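Side-chain contacts in MPT synthase subunit 2 (Burkholderia ambifaria, PDB 7L32), which probably catalyses, as the large subunit of molybdopterin synthase, the transfer of sulfur to precursor Z that yields molybdopterin during molybdenum cofactor biosynthesis: residues A[60-63]-A[64-67]; A[89-92]-A[93-97]; A[122-125]-A[126-130]; A[23-26]-A[27-31]; A[151-154]-A[155-159]. All blocks are in the same frame, centred on the assembly; numbering follows the deposited sequence.

Interaction 1 (A[60-63]-A[64-67])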
loop_
_atom_site.group_PDB
_atom_site.type_symbol
_atom_site.label_atom_id
_atom_site.label_comp_id
_atom_site.label_asym_id
_atom_site.label_seq_id
_atom_site.Cartn_x
_atom_site.Cartn_y
_atom_site.Cartn_z
ATOM N N GLU A 60 19.566 -9.297 -11.677
ATOM C CA GLU A 60 19.572 -10.752 -11.697
ATOM C C GLU A 60 19.426 -11.278 -10.279
ATOM O O GLU A 60 19.900 -10.662 -9.321
ATOM C CB GLU A 60 20.859 -11.312 -12.343
ATOM C CG GLU A 60 20.928 -11.188 -13.868
ATOM C CD GLU A 60 19.597 -11.464 -14.572
ATOM O OE1 GLU A 60 18.882 -12.423 -14.181
ATOM O OE2 GLU A 60 19.256 -10.713 -15.516
ATOM N N HIS A 61 18.762 -12.417 -10.161
ATOM C CA HIS A 61 18.575 -13.102 -8.892
ATOM C C HIS A 61 19.434 -14.364 -8.892
ATOM O O HIS A 61 20.109 -14.675 -9.877
ATOM C CB HIS A 61 17.097 -13.444 -8.668
ATOM C CG HIS A 61 16.577 -14.496 -9.604
ATOM N ND1 HIS A 61 16.659 -14.377 -10.975
ATOM C CD2 HIS A 61 15.988 -15.693 -9.366
ATOM C CE1 HIS A 61 16.134 -15.448 -11.543
ATOM N NE2 HIS A 61 15.721 -16.264 -10.589
ATOM N N TYR A 62 19.424 -15.080 -7.758
ATOM C CA TYR A 62 20.068 -16.387 -7.631
ATOM C C TYR A 62 18.959 -17.438 -7.687
ATOM O O TYR A 62 18.223 -17.605 -6.702
ATOM C CB TYR A 62 20.844 -16.467 -6.309
ATOM C CG TYR A 62 21.795 -17.664 -6.117
ATOM C CD1 TYR A 62 21.552 -18.896 -6.713
ATOM C CD2 TYR A 62 22.922 -17.546 -5.309
ATOM C CE1 TYR A 62 22.417 -19.983 -6.518
ATOM C CE2 TYR A 62 23.791 -18.618 -5.110
ATOM C CZ TYR A 62 23.531 -19.836 -5.713
ATOM O OH TYR A 62 24.389 -20.906 -5.516
ATOM N N PRO A 63 18.766 -18.128 -8.811
ATOM C CA PRO A 63 17.601 -19.019 -8.949
ATOM C C PRO A 63 17.481 -20.014 -7.802
ATOM O O PRO A 63 18.450 -20.667 -7.415
ATOM C CB PRO A 63 17.859 -19.720 -10.288
ATOM C CG PRO A 63 18.651 -18.726 -11.053
ATOM C CD PRO A 63 19.552 -18.060 -10.057
ATOM N N GLY A 64 16.276 -20.092 -7.232
ATOM C CA GLY A 64 16.038 -20.934 -6.076
ATOM C C GLY A 64 16.391 -20.238 -4.776
ATOM O O GLY A 64 15.553 -20.128 -3.883
ATOM N N MET A 65 17.636 -19.763 -4.669
ATOM C CA MET A 65 18.095 -19.078 -3.459
ATOM C C MET A 65 17.264 -17.828 -3.162
ATOM O O MET A 65 16.805 -17.613 -2.027
ATOM C CB MET A 65 19.575 -18.718 -3.642
ATOM C CG MET A 65 20.181 -17.799 -2.590
ATOM S SD MET A 65 21.009 -18.708 -1.259
ATOM C CE MET A 65 22.337 -19.512 -2.144
ATOM N N THR A 66 17.071 -16.975 -4.162
ATOM C CA THR A 66 16.362 -15.728 -3.898
ATOM C C THR A 66 14.904 -15.998 -3.531
ATOM O O THR A 66 14.375 -15.378 -2.606
ATOM C CB THR A 66 16.467 -14.781 -5.098
ATOM O OG1 THR A 66 17.849 -14.553 -5.407
ATOM C CG2 THR A 66 15.799 -13.404 -4.775
ATOM N N GLU A 67 14.245 -16.931 -4.229
ATOM C CA GLU A 67 12.859 -17.265 -3.883
ATOM C C GLU A 67 12.755 -17.765 -2.446
ATOM O O GLU A 67 11.855 -17.355 -1.703
ATOM C CB GLU A 67 12.310 -18.326 -4.843
ATOM C CG GLU A 67 11.986 -17.808 -6.248
ATOM C CD GLU A 67 13.117 -18.003 -7.254
ATOM O OE1 GLU A 67 14.300 -18.151 -6.855
ATOM O OE2 GLU A 67 12.814 -17.989 -8.465
HETATM O O HOH W 1 14.174 -18.540 -10.494
#
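Thr66, in the first turn of helix 65-80, clasps Tyr62 by a reciprocal pair of hydrogen bonds, the tight part of this strand-to-helix turn. Tyr62 N donates to Thr66 OG1 at 2.9 Å, and Thr66 N reaches Tyr62 O at 2.9 Å, nearly straight (173°) and in the carbonyl plane. OG1 sits beside Thr66's own backbone N (chi1 -56°), facing the chain that enters the turn; the hydroxyl, packed against His61 CB, also bonds Pro130 O, so threonine's buried oxygen is satisfied. Gly64 is the N-cap, and its positive phi would drive a CB into Pro63 O. Its N donates to Glu67 OE1 at 2.8 Å, from above the carboxylate plane, which is the side-chain-to-N-cap half of a capping box. The looser side is exposed. There Met65 folds over one face of the Tyr62 ring, its CB 3.8 Å from the ring centroid and its CE 3.4 Å from Tyr62 CE2, while SD stands farther off in a Met-aromatic contact. Across the turn, a water bridges His61 NE2 and Glu67 OE2. A carboxylate so close to the start of a helix is probably stabilised in its charged form by the helix end.

Interaction 2 (A[89-92]-A[93-97])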
loop_
_atom_site.group_PDB
_atom_site.type_symbol
_atom_site.label_atom_id
_atom_site.label_comp_id
_atom_site.label_asym_id
_atom_site.label_seq_id
_atom_site.Cartn_x
_atom_site.Cartn_y
_atom_site.Cartn_z
ATOM N N VAL A 89 5.802 -10.233 -5.905
ATOM C CA VAL A 89 6.272 -10.470 -7.277
ATOM C C VAL A 89 7.450 -9.537 -7.525
ATOM O O VAL A 89 7.323 -8.317 -7.374
ATOM C CB VAL A 89 5.177 -10.235 -8.330
ATOM C CG1 VAL A 89 5.705 -10.598 -9.746
ATOM C CG2 VAL A 89 3.893 -11.036 -8.005
ATOM N N HIS A 90 8.600 -10.099 -7.896
ATOM C CA HIS A 90 9.767 -9.278 -8.175
ATOM C C HIS A 90 10.241 -9.566 -9.595
ATOM O O HIS A 90 10.264 -10.723 -10.023
ATOM C CB HIS A 90 10.892 -9.549 -7.158
ATOM C CG HIS A 90 11.855 -8.411 -7.000
ATOM N ND1 HIS A 90 12.617 -7.926 -8.041
ATOM C CD2 HIS A 90 12.219 -7.697 -5.906
ATOM C CE1 HIS A 90 13.392 -6.946 -7.604
ATOM N NE2 HIS A 90 13.173 -6.788 -6.310
ATOM N N ARG A 91 10.584 -8.516 -10.336
ATOM C CA ARG A 91 11.055 -8.715 -11.700
ATOM C C ARG A 91 12.575 -8.765 -11.735
ATOM O O ARG A 91 13.259 -8.276 -10.831
ATOM C CB ARG A 91 10.555 -7.614 -12.624
ATOM C CG ARG A 91 9.034 -7.599 -12.758
ATOM C CD ARG A 91 8.588 -6.498 -13.689
ATOM N NE ARG A 91 8.939 -6.781 -15.073
ATOM C CZ ARG A 91 9.017 -5.864 -16.025
ATOM N NH1 ARG A 91 8.818 -4.581 -15.765
ATOM N NH2 ARG A 91 9.309 -6.240 -17.271
ATOM N N VAL A 92 13.094 -9.385 -12.800
ATOM C CA VAL A 92 14.519 -9.402 -13.118
ATOM C C VAL A 92 14.667 -9.130 -14.613
ATOM O O VAL A 92 13.684 -9.065 -15.356
ATOM C CB VAL A 92 15.197 -10.734 -12.728
ATOM C CG1 VAL A 92 15.257 -10.872 -11.210
ATOM C CG2 VAL A 92 14.468 -11.917 -13.346
ATOM N N GLY A 93 15.911 -8.965 -15.050
ATOM C CA GLY A 93 16.194 -8.644 -16.433
ATOM C C GLY A 93 16.529 -7.179 -16.642
ATOM O O GLY A 93 16.917 -6.454 -15.727
ATOM N N ARG A 94 16.377 -6.746 -17.888
ATOM C CA ARG A 94 16.706 -5.380 -18.284
ATOM C C ARG A 94 15.471 -4.508 -18.074
ATOM O O ARG A 94 14.472 -4.652 -18.786
ATOM C CB ARG A 94 17.181 -5.359 -19.735
ATOM C CG ARG A 94 17.835 -4.068 -20.186
ATOM C CD ARG A 94 18.365 -4.226 -21.610
ATOM N NE ARG A 94 18.667 -2.943 -22.231
ATOM C CZ ARG A 94 17.772 -2.206 -22.877
ATOM N NH1 ARG A 94 16.507 -2.583 -22.975
ATOM N NH2 ARG A 94 18.154 -1.063 -23.437
ATOM N N LEU A 95 15.544 -3.601 -17.105
ATOM C CA LEU A 95 14.408 -2.777 -16.703
ATOM C C LEU A 95 14.715 -1.319 -17.012
ATOM O O LEU A 95 15.789 -0.819 -16.659
ATOM C CB LEU A 95 14.106 -2.953 -15.217
ATOM C CG LEU A 95 13.836 -4.394 -14.765
ATOM C CD1 LEU A 95 13.930 -4.499 -13.246
ATOM C CD2 LEU A 95 12.472 -4.888 -15.255
ATOM N N LEU A 96 13.781 -0.648 -17.688
ATOM C CA LEU A 96 13.945 0.737 -18.114
ATOM C C LEU A 96 13.362 1.692 -17.081
ATOM O O LEU A 96 12.569 1.287 -16.227
ATOM C CB LEU A 96 13.267 0.949 -19.470
ATOM C CG LEU A 96 13.959 0.233 -20.633
ATOM C CD1 LEU A 96 13.197 0.420 -21.944
ATOM C CD2 LEU A 96 15.385 0.734 -20.769
ATOM N N PRO A 97 13.734 2.973 -17.137
ATOM C CA PRO A 97 13.066 3.969 -16.292
ATOM C C PRO A 97 11.557 3.912 -16.467
ATOM O O PRO A 97 11.042 3.787 -17.583
ATOM C CB PRO A 97 13.640 5.303 -16.790
ATOM C CG PRO A 97 14.986 4.934 -17.357
ATOM C CD PRO A 97 14.811 3.568 -17.952
#
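Leu95 lays a methyl on the guanidinium of Arg91 where the chain passes from strand 85-91 of the mixed sheet to strand 93-95, at the edge of the antiparallel sheet, in the alpha/beta hammerhead fold of MoaE proteins. Val89 comes first, a branched residue suited to a buried strand, packed on Met103 and Phe19. His90 follows. Its ND1 donates to Arg91 O at 2.9 Å (151°), with that oxygen almost exactly in the imidazole plane; this fixes the rotation of a ring that also stacks with Phe131. Arg91 carries the contact. Its chain leaves beside the backbone N and bends at chi3 (70°), which swings the guanidinium beneath Leu95. Bonds from NH2 to Thr16 O and from NH1 to Gln100 O fix the position and rotation of the plane, so that one face is presented to a hydrocarbon partner. Arginine suits the place because it offers both. Val92 ends the segment, its side chain turned away from the following strand and buried against Ile14 and His61. Directly after it the chain turns through Gly93, whose backbone angles (phi 102°) would jam a CB against Val92 O. Leu95 CD2 lies 3.6 Å above the guanidinium plane, over its centre, and is 3.7 Å from both Arg91 CZ and Arg91 NH1.

Interaction 3 (A[122-125]-A[126-130])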
loop_
_atom_site.group_PDB
_atom_site.type_symbol
_atom_site.label_atom_id
_atom_site.label_comp_id
_atom_site.label_asym_id
_atom_site.label_seq_id
_atom_site.Cartn_x
_atom_site.Cartn_y
_atom_site.Cartn_z
ATOM N N MET A 122 8.878 -5.201 2.716
ATOM C CA MET A 122 9.691 -4.383 1.809
ATOM C C MET A 122 11.063 -4.079 2.406
ATOM O O MET A 122 12.087 -4.176 1.705
ATOM C CB MET A 122 8.976 -3.057 1.448
ATOM C CG MET A 122 7.959 -3.185 0.271
ATOM S SD MET A 122 8.741 -3.814 -1.261
ATOM C CE MET A 122 9.943 -2.532 -1.553
ATOM N N ASP A 123 11.113 -3.707 3.695
ATOM C CA ASP A 123 12.397 -3.408 4.341
ATOM C C ASP A 123 13.315 -4.629 4.319
ATOM O O ASP A 123 14.509 -4.519 4.029
ATOM C CB ASP A 123 12.181 -2.971 5.792
ATOM C CG ASP A 123 11.650 -1.548 5.914
ATOM O OD1 ASP A 123 11.722 -0.768 4.934
ATOM O OD2 ASP A 123 11.157 -1.231 7.012
ATOM N N TYR A 124 12.772 -5.792 4.681
ATOM C CA TYR A 124 13.563 -7.029 4.735
ATOM C C TYR A 124 13.982 -7.459 3.332
ATOM O O TYR A 124 15.136 -7.864 3.104
ATOM C CB TYR A 124 12.701 -8.101 5.418
ATOM C CG TYR A 124 13.333 -9.343 6.016
ATOM C CD1 TYR A 124 14.659 -9.689 5.772
ATOM C CD2 TYR A 124 12.552 -10.229 6.765
ATOM C CE1 TYR A 124 15.210 -10.864 6.302
ATOM C CE2 TYR A 124 13.096 -11.409 7.305
ATOM C CZ TYR A 124 14.424 -11.717 7.063
ATOM O OH TYR A 124 14.974 -12.878 7.582
ATOM N N LEU A 125 13.063 -7.344 2.371
ATOM C CA LEU A 125 13.386 -7.619 0.970
ATOM C C LEU A 125 14.550 -6.757 0.488
ATOM O O LEU A 125 15.533 -7.265 -0.082
ATOM C CB LEU A 125 12.138 -7.374 0.104
ATOM C CG LEU A 125 12.173 -7.648 -1.405
ATOM C CD1 LEU A 125 10.734 -7.900 -1.899
ATOM C CD2 LEU A 125 12.805 -6.498 -2.211
ATOM N N LYS A 126 14.452 -5.439 0.699
ATOM C CA LYS A 126 15.443 -4.516 0.138
ATOM C C LYS A 126 16.817 -4.684 0.782
ATOM O O LYS A 126 17.847 -4.444 0.132
ATOM C CB LYS A 126 14.947 -3.074 0.282
ATOM C CG LYS A 126 13.840 -2.715 -0.711
ATOM C CD LYS A 126 14.408 -2.646 -2.144
ATOM C CE LYS A 126 13.347 -2.292 -3.197
ATOM N NZ LYS A 126 13.909 -2.173 -4.616
ATOM N N THR A 127 16.863 -5.133 2.030
ATOM C CA THR A 127 18.136 -5.282 2.714
ATOM C C THR A 127 18.688 -6.700 2.666
ATOM O O THR A 127 19.911 -6.870 2.791
ATOM C CB THR A 127 18.012 -4.816 4.180
ATOM O OG1 THR A 127 17.047 -5.622 4.873
ATOM C CG2 THR A 127 17.568 -3.351 4.234
ATOM N N GLU A 128 17.852 -7.726 2.454
ATOM C CA GLU A 128 18.355 -9.095 2.564
ATOM C C GLU A 128 18.152 -10.010 1.356
ATOM O O GLU A 128 18.861 -11.018 1.262
ATOM C CB GLU A 128 17.757 -9.790 3.801
ATOM C CG GLU A 128 18.188 -9.158 5.131
ATOM C CD GLU A 128 19.692 -9.174 5.344
ATOM O OE1 GLU A 128 20.344 -10.188 4.997
ATOM O OE2 GLU A 128 20.224 -8.164 5.855
ATOM N N ALA A 129 17.224 -9.728 0.457
ATOM C CA ALA A 129 16.988 -10.660 -0.654
ATOM C C ALA A 129 18.142 -10.600 -1.657
ATOM O O ALA A 129 18.529 -9.505 -2.085
ATOM C CB ALA A 129 15.666 -10.352 -1.365
ATOM N N PRO A 130 18.716 -11.748 -2.057
ATOM C CA PRO A 130 19.877 -11.724 -2.968
ATOM C C PRO A 130 19.537 -11.321 -4.394
ATOM O O PRO A 130 18.940 -12.098 -5.149
ATOM C CB PRO A 130 20.400 -13.167 -2.925
ATOM C CG PRO A 130 19.790 -13.773 -1.701
ATOM C CD PRO A 130 18.452 -13.097 -1.537
HETATM O O HOH W 2 17.681 -6.964 -2.039
#
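Met122 and Lys126, Tyr124 and Glu128, and Leu125 and Ala129 meet as i to i+4 pairs along the last turns of helix 111-128, a largely buried helix end near the centre of the chain. Lys126 N, Glu128 N and Ala129 N continue the helical ladder to Met122 O, Tyr124 O and Leu125 O, and the chain leaves helical geometry at Ala129. Asp123 O is gripped twice by one residue: Thr127 N lies 3.1 Å from Asp123 O and Thr127 OG1 2.9 Å from it, the two donors arriving from opposite faces of the carbonyl plane. Thr127 places its hydroxyl between its own N and carbonyl carbon (chi1 61°), so a buried polar group finds its acceptor within the helix. The Asp123 carboxylate points away from the helix axis, to Trp157 NE1 and to a salt bridge with Arg111 of the second subunit, which binds the helix to the dimer partner. On the same flank Met122 and Lys126 lie side by side, pointing the same way, with Met122 CE 3.8 Å from Lys126 CE; both are long, flexible chains able to follow one another, and both also pack on that Arg111. Leu125 faces the core, filling it against Leu70, Ile88 and Val102, and the small Ala129 keeps its CB close under Leu125 O at 3.3 Å. Tyr124 packs on Lys72 and Ile73 of helix 65-80. Its ring meets Glu128 at the edge, in plane, with Tyr124 CE1 3.6 Å from Glu128 CG.

Interaction 4 (A[23-26]-A[27-31])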
loop_
_atom_site.group_PDB
_atom_site.type_symbol
_atom_site.label_atom_id
_atom_site.label_comp_id
_atom_site.label_asym_id
_atom_site.label_seq_id
_atom_site.Cartn_x
_atom_site.Cartn_y
_atom_site.Cartn_z
ATOM N N ALA A 23 -4.697 -7.695 -10.990
ATOM C CA ALA A 23 -4.843 -9.145 -11.018
ATOM C C ALA A 23 -4.213 -9.789 -9.790
ATOM O O ALA A 23 -4.788 -10.721 -9.211
ATOM C CB ALA A 23 -4.238 -9.708 -12.303
ATOM N N GLU A 24 -3.032 -9.309 -9.370
ATOM C CA GLU A 24 -2.386 -9.901 -8.196
ATOM C C GLU A 24 -3.186 -9.619 -6.935
ATOM O O GLU A 24 -3.326 -10.494 -6.075
ATOM C CB GLU A 24 -0.950 -9.390 -8.042
ATOM C CG GLU A 24 -0.028 -9.698 -9.232
ATOM C CD GLU A 24 0.093 -11.200 -9.548
ATOM O OE1 GLU A 24 0.056 -12.034 -8.617
ATOM O OE2 GLU A 24 0.227 -11.546 -10.740
ATOM N N VAL A 25 -3.727 -8.404 -6.819
ATOM C CA VAL A 25 -4.544 -8.043 -5.664
ATOM C C VAL A 25 -5.814 -8.886 -5.618
ATOM O O VAL A 25 -6.182 -9.413 -4.560
ATOM C CB VAL A 25 -4.841 -6.531 -5.697
ATOM C CG1 VAL A 25 -6.089 -6.171 -4.887
ATOM C CG2 VAL A 25 -3.627 -5.780 -5.202
ATOM N N ALA A 26 -6.474 -9.072 -6.767
ATOM C CA ALA A 26 -7.692 -9.883 -6.799
ATOM C C ALA A 26 -7.418 -11.329 -6.397
ATOM O O ALA A 26 -8.214 -11.940 -5.672
ATOM C CB ALA A 26 -8.331 -9.844 -8.186
ATOM N N ALA A 27 -6.302 -11.896 -6.855
ATOM C CA ALA A 27 -5.981 -13.268 -6.477
ATOM C C ALA A 27 -5.701 -13.379 -4.978
ATOM O O ALA A 27 -6.139 -14.343 -4.338
ATOM C CB ALA A 27 -4.798 -13.777 -7.299
ATOM N N LEU A 28 -4.989 -12.401 -4.397
ATOM C CA LEU A 28 -4.745 -12.425 -2.953
ATOM C C LEU A 28 -6.059 -12.367 -2.172
ATOM O O LEU A 28 -6.247 -13.110 -1.199
ATOM C CB LEU A 28 -3.820 -11.268 -2.542
ATOM C CG LEU A 28 -3.419 -11.228 -1.063
ATOM C CD1 LEU A 28 -2.664 -12.513 -0.694
ATOM C CD2 LEU A 28 -2.579 -9.977 -0.682
ATOM N N ARG A 29 -6.989 -11.500 -2.587
ATOM C CA ARG A 29 -8.289 -11.436 -1.924
ATOM C C ARG A 29 -9.047 -12.747 -2.069
ATOM O O ARG A 29 -9.729 -13.192 -1.136
ATOM C CB ARG A 29 -9.125 -10.288 -2.501
ATOM C CG ARG A 29 -8.556 -8.905 -2.291
ATOM C CD ARG A 29 -9.629 -7.857 -2.617
ATOM N NE ARG A 29 -9.238 -6.501 -2.254
ATOM C CZ ARG A 29 -9.309 -5.999 -1.028
ATOM N NH1 ARG A 29 -9.696 -6.736 -0.003
ATOM N NH2 ARG A 29 -8.998 -4.719 -0.827
ATOM N N ALA A 30 -8.952 -13.381 -3.240
ATOM C CA ALA A 30 -9.643 -14.647 -3.448
ATOM C C ALA A 30 -9.093 -15.756 -2.552
ATOM O O ALA A 30 -9.807 -16.725 -2.281
ATOM C CB ALA A 30 -9.564 -15.069 -4.918
ATOM N N ARG A 31 -7.842 -15.655 -2.110
ATOM C CA ARG A 31 -7.275 -16.627 -1.180
ATOM C C ARG A 31 -7.565 -16.288 0.278
ATOM O O ARG A 31 -7.152 -17.047 1.165
ATOM C CB ARG A 31 -5.753 -16.781 -1.393
ATOM C CG ARG A 31 -5.403 -17.349 -2.775
ATOM C CD ARG A 31 -3.894 -17.663 -2.905
ATOM N NE ARG A 31 -3.019 -16.514 -2.688
ATOM C CZ ARG A 31 -2.704 -15.642 -3.639
ATOM N NH1 ARG A 31 -3.253 -15.706 -4.847
ATOM N NH2 ARG A 31 -1.797 -14.704 -3.384
HETATM O O HOH W 3 -1.528 -12.570 -5.554
#
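Ala26, Ala27 and Val25 bring most of the touching surface to this stretch of helix 21-30, where regular i to i+4 backbone bonds do most of the joining. Ala26 O accepts from Ala30 N at 2.9 Å, and Ala30 CB rests 3.5 Å from the same Ala26 O. Ala27 N in turn donates to Ala23 O at 3.0 Å. Alanines suit these outer positions: they are strong helix formers that add little bulk. Val25 is buried, and its branched side chain suits packing on Leu38. Val25 O takes Arg29 N at 3.0 Å. In the conformer described, one of two for Arg29, Arg29 CG passes 3.3 Å from Val25 O before the extended chain runs alongside the valine. A water spans from Glu24 O, to which it donates, to Arg31 NH2 at the helix end, from which it accepts at 3.1 Å. The Glu24 carboxylate itself makes a salt bridge to Arg13. The helix lies over the mixed sheet: Leu28 packs on Ala105 and Val107 of strand 100-108, Glu24 on Val89 of strand 85-91, and Val25 reaches strand 37-44 through Leu38.

Interaction 5 (A[151-154]-A[155-159])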
loop_
_atom_site.group_PDB
_atom_site.type_symbol
_atom_site.label_atom_id
_atom_site.label_comp_id
_atom_site.label_asym_id
_atom_site.label_seq_id
_atom_site.Cartn_x
_atom_site.Cartn_y
_atom_site.Cartn_z
ATOM N N ASP A 151 19.552 1.257 8.425
ATOM C CA ASP A 151 19.783 1.045 9.842
ATOM C C ASP A 151 18.618 1.528 10.683
ATOM O O ASP A 151 18.405 1.002 11.785
ATOM C CB ASP A 151 21.058 1.768 10.289
ATOM C CG ASP A 151 22.312 1.171 9.679
ATOM O OD1 ASP A 151 22.352 -0.067 9.505
ATOM O OD2 ASP A 151 23.241 1.940 9.379
ATOM N N ALA A 152 17.765 2.393 10.137
ATOM C CA ALA A 152 16.631 2.818 10.940
ATOM C C ALA A 152 15.550 1.754 10.930
ATOM O O ALA A 152 14.897 1.521 11.956
ATOM C CB ALA A 152 16.068 4.129 10.397
ATOM N N ALA A 153 15.405 1.050 9.805
ATOM C CA ALA A 153 14.429 -0.030 9.731
ATOM C C ALA A 153 14.832 -1.182 10.637
ATOM O O ALA A 153 13.981 -1.775 11.317
ATOM C CB ALA A 153 14.271 -0.499 8.281
ATOM N N LEU A 154 16.129 -1.503 10.674
ATOM C CA LEU A 154 16.586 -2.598 11.524
ATOM C C LEU A 154 16.270 -2.321 12.982
ATOM O O LEU A 154 15.788 -3.202 13.700
ATOM C CB LEU A 154 18.093 -2.793 11.371
ATOM C CG LEU A 154 18.679 -3.245 10.036
ATOM C CD1 LEU A 154 20.156 -3.576 10.198
ATOM C CD2 LEU A 154 17.896 -4.430 9.493
ATOM N N ALA A 155 16.506 -1.086 13.429
ATOM C CA ALA A 155 16.167 -0.741 14.799
ATOM C C ALA A 155 14.661 -0.799 15.005
ATOM O O ALA A 155 14.189 -1.300 16.032
ATOM C CB ALA A 155 16.717 0.646 15.147
ATOM N N ARG A 156 13.893 -0.321 14.018
ATOM C CA ARG A 156 12.440 -0.313 14.142
ATOM C C ARG A 156 11.898 -1.718 14.352
ATOM O O ARG A 156 10.986 -1.924 15.158
ATOM C CB ARG A 156 11.802 0.310 12.893
ATOM C CG ARG A 156 10.283 0.148 12.870
ATOM C CD ARG A 156 9.630 0.847 11.667
ATOM N NE ARG A 156 8.171 0.809 11.740
ATOM C CZ ARG A 156 7.366 1.227 10.768
ATOM N NH1 ARG A 156 7.845 1.688 9.623
ATOM N NH2 ARG A 156 6.049 1.174 10.944
ATOM N N TRP A 157 12.433 -2.700 13.632
ATOM C CA TRP A 157 11.889 -4.050 13.686
ATOM C C TRP A 157 12.564 -4.934 14.749
ATOM O O TRP A 157 12.294 -6.133 14.792
ATOM C CB TRP A 157 11.930 -4.705 12.297
ATOM C CG TRP A 157 11.212 -3.900 11.200
ATOM C CD1 TRP A 157 11.771 -3.411 10.044
ATOM C CD2 TRP A 157 9.827 -3.480 11.180
ATOM N NE1 TRP A 157 10.821 -2.725 9.309
ATOM C CE2 TRP A 157 9.624 -2.760 9.977
ATOM C CE3 TRP A 157 8.740 -3.658 12.057
ATOM C CZ2 TRP A 157 8.373 -2.200 9.627
ATOM C CZ3 TRP A 157 7.495 -3.099 11.713
ATOM C CH2 TRP A 157 7.324 -2.390 10.504
ATOM N N GLY A 158 13.468 -4.380 15.559
ATOM C CA GLY A 158 14.061 -5.077 16.694
ATOM C C GLY A 158 15.225 -5.992 16.396
ATOM O O GLY A 158 15.523 -6.877 17.205
ATOM N N VAL A 159 15.939 -5.774 15.296
ATOM C CA VAL A 159 17.059 -6.626 14.911
ATOM C C VAL A 159 18.348 -5.808 14.910
ATOM O O VAL A 159 18.334 -4.587 14.720
ATOM C CB VAL A 159 16.822 -7.305 13.541
ATOM C CG1 VAL A 159 15.532 -8.137 13.563
ATOM C CG2 VAL A 159 16.778 -6.282 12.439
#
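Leu154 and Val159 meet where helix 151-156 ends, close to the end of the modelled chain. Backbone hydrogen bonds come first. Ala155 N, Arg156 N and Trp157 N donate to Asp151 O, Ala152 O and Ala153 O in the ordinary helical pattern, the last at 2.9 Å from Trp157 N to Ala153 O. Two further bonds close the helix: the 6→1 bond from Val159 N to Leu154 O at 3.0 Å (162°), and the 5→2 bond from Gly158 N to Ala155 O at 3.2 Å. Apolar contacts form the second group. Leu154 and Val159 cross at about a right angle, Leu154 CD2 3.7 Å from Val159 CG2, and Ala153 sets its CB 4.2 Å from Trp157 CD1. The indole leans on the backbone as well, with Trp157 CD1 only 3.0 Å from Ala153 O. Flat groups make the third kind. Arg156, extended with CG anti to its N (chi1 171°), runs beside the indole: its CG lies over the ring centre, and Trp157 CH2 stands over one face of the guanidinium. Arg156 NH1 forms a salt bridge with Glu119 of helix 111-128, where the indole too has its partner, Asp123, so the short helix is pinned there. Gly158 suits the positive phi (83°) of the reversal. Together the 6→1 and 5→2 bonds, this glycine and the Leu154-Val159 apolar pair make a Schellman motif at a helix C-terminus.

Interaction 3 is the most buried, its centre about 7 Å from the chain's centre; interactions 1 and 5 lie at the surface, and 2 and 4 are partly buried. Interactions 1 and 2 serve the same antiparallel sheet, through neighbouring strands 57-61 and 93-95, and His61 packs on Val92 between them. Interaction 3 touches three of the others: Pro130 O receives the hydroxyl of Thr66, Leu125 packs on His90, and Asp123 holds Trp157. Interaction 4 covers the mixed sheet, to which strand 85-91 of interaction 2 also belongs; the two touch where Glu24 packs on Val89. Capping chemistry marks the helix ends in 1 and 5, continuous backbone ladders rule 3 and 4, and 2 relies on side-chain packing.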